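Oxidoreductase, Gfo/Idh/MocA family (Pseudomonas syringae pv. tomato, PDB 3DTY) probably acts as a nucleotide-dependent oxidoreductase, with a Rossmann domain for NAD(P) and a C-terminal alpha/beta domain, and assembles as a tetramer that binds magnesium. Local coordinates at residues H175-A180 with G267-Q272; I224-C229 with S385-Y390. One frame throughout, in Å; residues are numbered along the deposited sequence.

Interaction 1: residues H175-A180 with G267-Q272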
loop_
_atom_site.group_PDB
_atom_site.type_symbol
_atom_site.label_atom_id
_atom_site.label_comp_id
_atom_site.label_asym_id
_atom_site.label_seq_id
_atom_site.Cartn_x
_atom_site.Cartn_y
_atom_site.Cartn_z
ATOM N N HIS A 175 -14.897 -0.205 -12.104
ATOM C CA HIS A 175 -14.568 1.197 -11.945
ATOM C C HIS A 175 -15.877 1.922 -11.609
ATOM O O HIS A 175 -16.953 1.311 -11.628
ATOM C CB HIS A 175 -13.940 1.733 -13.236
ATOM C CG HIS A 175 -14.861 1.726 -14.414
ATOM N ND1 HIS A 175 -15.719 2.769 -14.695
ATOM C CD2 HIS A 175 -15.044 0.815 -15.400
ATOM C CE1 HIS A 175 -16.384 2.503 -15.804
ATOM N NE2 HIS A 175 -15.993 1.321 -16.252
ATOM N N GLY A 176 -15.792 3.209 -11.291
ATOM C CA GLY A 176 -16.993 3.947 -10.947
ATOM C C GLY A 176 -17.283 5.176 -11.788
ATOM O O GLY A 176 -18.082 6.024 -11.390
ATOM N N PHE A 177 -16.660 5.272 -12.958
ATOM C CA PHE A 177 -16.864 6.433 -13.815
ATOM C C PHE A 177 -18.311 6.668 -14.219
ATOM O O PHE A 177 -18.691 7.799 -14.509
ATOM C CB PHE A 177 -15.972 6.337 -15.053
ATOM C CG PHE A 177 -14.520 6.622 -14.769
ATOM C CD1 PHE A 177 -14.097 7.918 -14.489
ATOM C CD2 PHE A 177 -13.578 5.595 -14.771
ATOM C CE1 PHE A 177 -12.753 8.188 -14.210
ATOM C CE2 PHE A 177 -12.239 5.850 -14.495
ATOM C CZ PHE A 177 -11.825 7.149 -14.217
ATOM N N HIS A 178 -19.126 5.617 -14.226
ATOM C CA HIS A 178 -20.524 5.787 -14.603
ATOM C C HIS A 178 -21.496 5.641 -13.445
ATOM O O HIS A 178 -22.656 5.282 -13.639
ATOM C CB HIS A 178 -20.891 4.811 -15.719
ATOM C CG HIS A 178 -20.135 5.051 -16.986
ATOM N ND1 HIS A 178 -20.080 6.284 -17.594
ATOM C CD2 HIS A 178 -19.379 4.221 -17.742
ATOM C CE1 HIS A 178 -19.317 6.209 -18.671
ATOM N NE2 HIS A 178 -18.880 4.969 -18.783
ATOM N N SER A 179 -21.015 5.915 -12.240
ATOM C CA SER A 179 -21.852 5.835 -11.056
ATOM C C SER A 179 -23.031 6.799 -11.165
ATOM O O SER A 179 -24.096 6.546 -10.606
ATOM C CB SER A 179 -21.028 6.163 -9.813
ATOM O OG SER A 179 -20.059 5.159 -9.591
ATOM N N ALA A 180 -22.832 7.902 -11.882
ATOM C CA ALA A 180 -23.888 8.901 -12.063
ATOM C C ALA A 180 -24.572 8.730 -13.416
ATOM O O ALA A 180 -23.903 8.504 -14.432
ATOM C CB ALA A 180 -23.301 10.301 -11.956
ATOM N N GLY A 267 -15.671 5.596 -6.768
ATOM C CA GLY A 267 -14.372 5.848 -6.179
ATOM C C GLY A 267 -13.259 5.018 -6.789
ATOM O O GLY A 267 -12.089 5.297 -6.557
ATOM N N SER A 268 -13.615 3.992 -7.558
ATOM C CA SER A 268 -12.613 3.139 -8.191
ATOM C C SER A 268 -12.192 3.722 -9.534
ATOM O O SER A 268 -13.039 3.992 -10.385
ATOM C CB SER A 268 -13.166 1.728 -8.417
ATOM O OG SER A 268 -12.235 0.937 -9.148
HETATM N N MSE A 269 -10.885 3.883 -9.724
HETATM C CA MSE A 269 -10.329 4.436 -10.958
HETATM C C MSE A 269 -10.263 3.437 -12.118
HETATM O O MSE A 269 -10.114 3.828 -13.282
HETATM C CB MSE A 269 -8.921 4.966 -10.685
HETATM C CG MSE A 269 -8.863 6.110 -9.697
HETATM SE SE MSE A 269 -9.448 7.720 -10.539
HETATM C CE MSE A 269 -8.249 7.702 -12.066
ATOM N N HIS A 270 -10.344 2.150 -11.799
ATOM C CA HIS A 270 -10.289 1.096 -12.808
ATOM C C HIS A 270 -10.647 -0.206 -12.107
ATOM O O HIS A 270 -11.628 -0.861 -12.444
ATOM C CB HIS A 270 -8.881 0.992 -13.418
ATOM C CG HIS A 270 -8.852 1.185 -14.901
ATOM N ND1 HIS A 270 -8.249 0.292 -15.761
ATOM C CD2 HIS A 270 -9.358 2.171 -15.683
ATOM C CE1 HIS A 270 -8.385 0.716 -17.005
ATOM N NE2 HIS A 270 -9.056 1.854 -16.987
ATOM N N GLY A 271 -9.841 -0.572 -11.120
ATOM C CA GLY A 271 -10.113 -1.780 -10.368
ATOM C C GLY A 271 -10.134 -3.105 -11.114
ATOM O O GLY A 271 -10.996 -3.944 -10.852
ATOM N N GLN A 272 -9.217 -3.311 -12.052
ATOM C CA GLN A 272 -9.172 -4.601 -12.722
ATOM C C GLN A 272 -8.154 -5.435 -11.950
ATOM O O GLN A 272 -6.982 -5.065 -11.833
ATOM C CB GLN A 272 -8.747 -4.492 -14.189
ATOM C CG GLN A 272 -8.550 -5.873 -14.834
ATOM C CD GLN A 272 -8.229 -5.818 -16.320
ATOM O OE1 GLN A 272 -7.715 -4.826 -16.822
ATOM N NE2 GLN A 272 -8.518 -6.901 -17.024
#
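The ring of F177 turns its edge to the backbone of M269: CE2 of F177 comes within 3.2 Å of O of M269, which lies near the ring plane, so the slightly positive ring hydrogens meet a carbonyl oxygen. The selenium of M269 (selenomethionine) stands obliquely to the same ring, 5.5 Å from its centroid, a Met-aromatic contact in which CE also brushes CZ of F177 at 4.2 Å. M309 of the third subunit packs on both side chains.

One hydrogen bond joins the two loops, from N of G176 to O of S268 (3.0 Å). Glycine suits this place, because without a side chain G176 can lie close against the backbone of G267. H175 turns its ring back along its own loop: with CG lodged between the backbone N and the carbonyl carbon (chi1 65°), ND1 of H175 accepts a hydrogen bond from N of F177 nearly in the ring plane. A type I turn follows from G176 to S179, and O of G176 takes both N and OG of S179 from one face.

The loops lie at the ends of strands 166-174 and 272-278, adjacent in the mixed sheet of the C-terminal domain. S268 OG bonds to O of A174, H270 ND1 meets D287, just after strand 281-286, and H175 rests on V207 of helix 203-218.

Interaction 2: residues I224-C229 with S385-Y390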
loop_
_atom_site.group_PDB
_atom_site.type_symbol
_atom_site.label_atom_id
_atom_site.label_comp_id
_atom_site.label_asym_id
_atom_site.label_seq_id
_atom_site.Cartn_x
_atom_site.Cartn_y
_atom_site.Cartn_z
ATOM N N ILE A 224 -14.560 -23.960 -18.569
ATOM C CA ILE A 224 -15.786 -23.619 -17.860
ATOM C C ILE A 224 -16.845 -24.684 -18.136
ATOM O O ILE A 224 -17.109 -25.011 -19.293
ATOM C CB ILE A 224 -16.357 -22.262 -18.320
ATOM C CG1 ILE A 224 -15.358 -21.136 -18.032
ATOM C CG2 ILE A 224 -17.677 -21.991 -17.604
ATOM C CD1 ILE A 224 -15.776 -19.795 -18.598
ATOM N N LYS A 225 -17.452 -25.216 -17.078
ATOM C CA LYS A 225 -18.495 -26.232 -17.240
ATOM C C LYS A 225 -19.863 -25.556 -17.304
ATOM O O LYS A 225 -20.662 -25.821 -18.200
ATOM C CB LYS A 225 -18.471 -27.221 -16.072
ATOM C CG LYS A 225 -19.414 -28.407 -16.249
ATOM C CD LYS A 225 -19.052 -29.241 -17.491
ATOM C CE LYS A 225 -20.012 -30.425 -17.695
ATOM N NZ LYS A 225 -19.648 -31.283 -18.865
ATOM N N ARG A 226 -20.127 -24.683 -16.339
ATOM C CA ARG A 226 -21.390 -23.955 -16.293
ATOM C C ARG A 226 -21.221 -22.703 -15.449
ATOM O O ARG A 226 -20.308 -22.619 -14.623
ATOM C CB ARG A 226 -22.489 -24.825 -15.692
ATOM C CG ARG A 226 -22.215 -25.229 -14.263
ATOM C CD ARG A 226 -23.365 -26.022 -13.688
ATOM N NE ARG A 226 -23.142 -26.308 -12.275
ATOM C CZ ARG A 226 -24.111 -26.588 -11.411
ATOM N NH1 ARG A 226 -25.374 -26.620 -11.819
ATOM N NH2 ARG A 226 -23.812 -26.832 -10.142
ATOM N N LEU A 227 -22.105 -21.736 -15.659
ATOM C CA LEU A 227 -22.039 -20.488 -14.919
ATOM C C LEU A 227 -23.411 -19.869 -14.693
ATOM O O LEU A 227 -24.394 -20.230 -15.346
ATOM C CB LEU A 227 -21.163 -19.481 -15.680
ATOM C CG LEU A 227 -21.636 -19.014 -17.066
ATOM C CD1 LEU A 227 -22.796 -18.043 -16.922
ATOM C CD2 LEU A 227 -20.492 -18.331 -17.798
HETATM N N MSE A 228 -23.465 -18.943 -13.745
HETATM C CA MSE A 228 -24.680 -18.202 -13.468
HETATM C C MSE A 228 -24.285 -16.738 -13.389
HETATM O O MSE A 228 -23.148 -16.399 -13.057
HETATM C CB MSE A 228 -25.364 -18.658 -12.173
HETATM C CG MSE A 228 -24.481 -18.807 -10.970
HETATM SE SE MSE A 228 -25.583 -19.058 -9.384
HETATM C CE MSE A 228 -26.443 -20.700 -9.783
ATOM N N CYS A 229 -25.221 -15.866 -13.729
ATOM C CA CYS A 229 -24.948 -14.448 -13.702
ATOM C C CYS A 229 -26.152 -13.679 -13.191
ATOM O O CYS A 229 -27.302 -14.014 -13.482
ATOM C CB CYS A 229 -24.579 -13.952 -15.105
ATOM S SG CYS A 229 -24.201 -12.178 -15.217
ATOM N N SER A 385 -30.642 -15.752 -13.013
ATOM C CA SER A 385 -29.412 -16.376 -12.538
ATOM C C SER A 385 -29.406 -17.893 -12.423
ATOM O O SER A 385 -28.741 -18.448 -11.552
ATOM C CB SER A 385 -29.022 -15.765 -11.187
ATOM O OG SER A 385 -28.941 -14.351 -11.280
ATOM N N ILE A 386 -30.129 -18.567 -13.306
ATOM C CA ILE A 386 -30.150 -20.019 -13.283
ATOM C C ILE A 386 -28.830 -20.497 -13.895
ATOM O O ILE A 386 -28.211 -19.768 -14.671
ATOM C CB ILE A 386 -31.324 -20.567 -14.125
ATOM C CG1 ILE A 386 -31.415 -22.087 -13.951
ATOM C CG2 ILE A 386 -31.133 -20.185 -15.606
ATOM C CD1 ILE A 386 -32.570 -22.743 -14.701
ATOM N N TRP A 387 -28.383 -21.699 -13.545
ATOM C CA TRP A 387 -27.142 -22.219 -14.126
ATOM C C TRP A 387 -27.348 -22.482 -15.609
ATOM O O TRP A 387 -28.400 -22.981 -16.013
ATOM C CB TRP A 387 -26.725 -23.562 -13.511
ATOM C CG TRP A 387 -26.242 -23.536 -12.101
ATOM C CD1 TRP A 387 -26.936 -23.923 -10.991
ATOM C CD2 TRP A 387 -24.941 -23.144 -11.645
ATOM N NE1 TRP A 387 -26.146 -23.803 -9.872
ATOM C CE2 TRP A 387 -24.916 -23.326 -10.245
ATOM C CE3 TRP A 387 -23.790 -22.660 -12.285
ATOM C CZ2 TRP A 387 -23.789 -23.036 -9.470
ATOM C CZ3 TRP A 387 -22.667 -22.372 -11.514
ATOM C CH2 TRP A 387 -22.676 -22.563 -10.121
ATOM N N VAL A 388 -26.344 -22.145 -16.417
ATOM C CA VAL A 388 -26.402 -22.426 -17.839
ATOM C C VAL A 388 -25.102 -23.131 -18.231
ATOM O O VAL A 388 -24.027 -22.808 -17.723
ATOM C CB VAL A 388 -26.584 -21.150 -18.703
ATOM C CG1 VAL A 388 -27.880 -20.445 -18.322
ATOM C CG2 VAL A 388 -25.387 -20.237 -18.560
ATOM N N ALA A 389 -25.209 -24.113 -19.116
ATOM C CA ALA A 389 -24.036 -24.843 -19.566
ATOM C C ALA A 389 -23.221 -23.861 -20.390
ATOM O O ALA A 389 -23.778 -23.139 -21.214
ATOM C CB ALA A 389 -24.459 -26.031 -20.417
ATOM N N TYR A 390 -21.910 -23.824 -20.169
ATOM C CA TYR A 390 -21.062 -22.891 -20.905
ATOM C C TYR A 390 -21.137 -23.209 -22.389
ATOM O O TYR A 390 -21.295 -22.316 -23.221
ATOM C CB TYR A 390 -19.610 -22.967 -20.426
ATOM C CG TYR A 390 -18.729 -21.942 -21.098
ATOM C CD1 TYR A 390 -18.922 -20.580 -20.873
ATOM C CD2 TYR A 390 -17.757 -22.325 -22.016
ATOM C CE1 TYR A 390 -18.176 -19.626 -21.548
ATOM C CE2 TYR A 390 -17.000 -21.376 -22.702
ATOM C CZ TYR A 390 -17.221 -20.028 -22.462
ATOM O OH TYR A 390 -16.508 -19.082 -23.163
#
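R226 swings CG between its backbone N and carbonyl carbon (chi1 62°) and then runs extended to NE, which lays its guanidinium flat on W387, whose own CG sits beside its backbone N (chi1 -70°). The planes are 14° apart, and CZ of R226 lies 3.5 Å from the centroid of the five-membered ring, a cation-pi stack. Arginine suits the place because its flat cation can stack and still bond through its rim: NH2 of R226 pairs with E250 and with D384 of the second subunit, whose backbone O also accepts a hydrogen bond from NE1 of W387. Together these bonds should restrain the rotation of both flat groups. The opposite face of the indole is covered by M228, a selenomethionine whose SE lies 4.5 Å from the centroid of the six-membered ring, a Met-aromatic contact.

Beneath these side chains strand 388-389 pairs antiparallel with 224-232 at the edge of the mixed sheet of the C-terminal domain. L227 and V388 form the hydrogen-bonded pair, N of L227 to O of V388 at 3.0 Å and N of V388 to O of L227 at 2.9 Å. On the other side of 224-232, K225 and R226 both face E250, a classic beta bulge.

I224 lays CB over one face of the Y390 ring, 4.0 Å from its centroid, a CH-pi contact suited to a branched aliphatic chain, and CD2 of L227 approaches the ring's edge. The hydroxyl of Y390 reaches E369 on helix 364-382. Farther along the two segments, OG of S385 donates to O of C229 (2.8 Å) from above the carbonyl plane.

Both interactions belong to the C-terminal alpha/beta domain and its mixed sheet, with centres 27 Å apart and nearest atoms about 15 Å apart. Interaction 1 joins the loops that leave strand 166-174 and enter strand 272-278, neighbours in the sheet; interaction 2 adds the outermost strand, 388-389, to strand 224-232. Between these two places lie strands 256-262 and 244-251. Along the chain the segments alternate, 175-180, 224-229, 267-272, 385-390, so each contact spans a stretch of chain that contains one segment of the other, and residues 385-390, near the C-terminal end of the chain, return to a strand formed much earlier. Each also touches the second subunit, which places the rim and one edge of the sheet at tetramer interfaces.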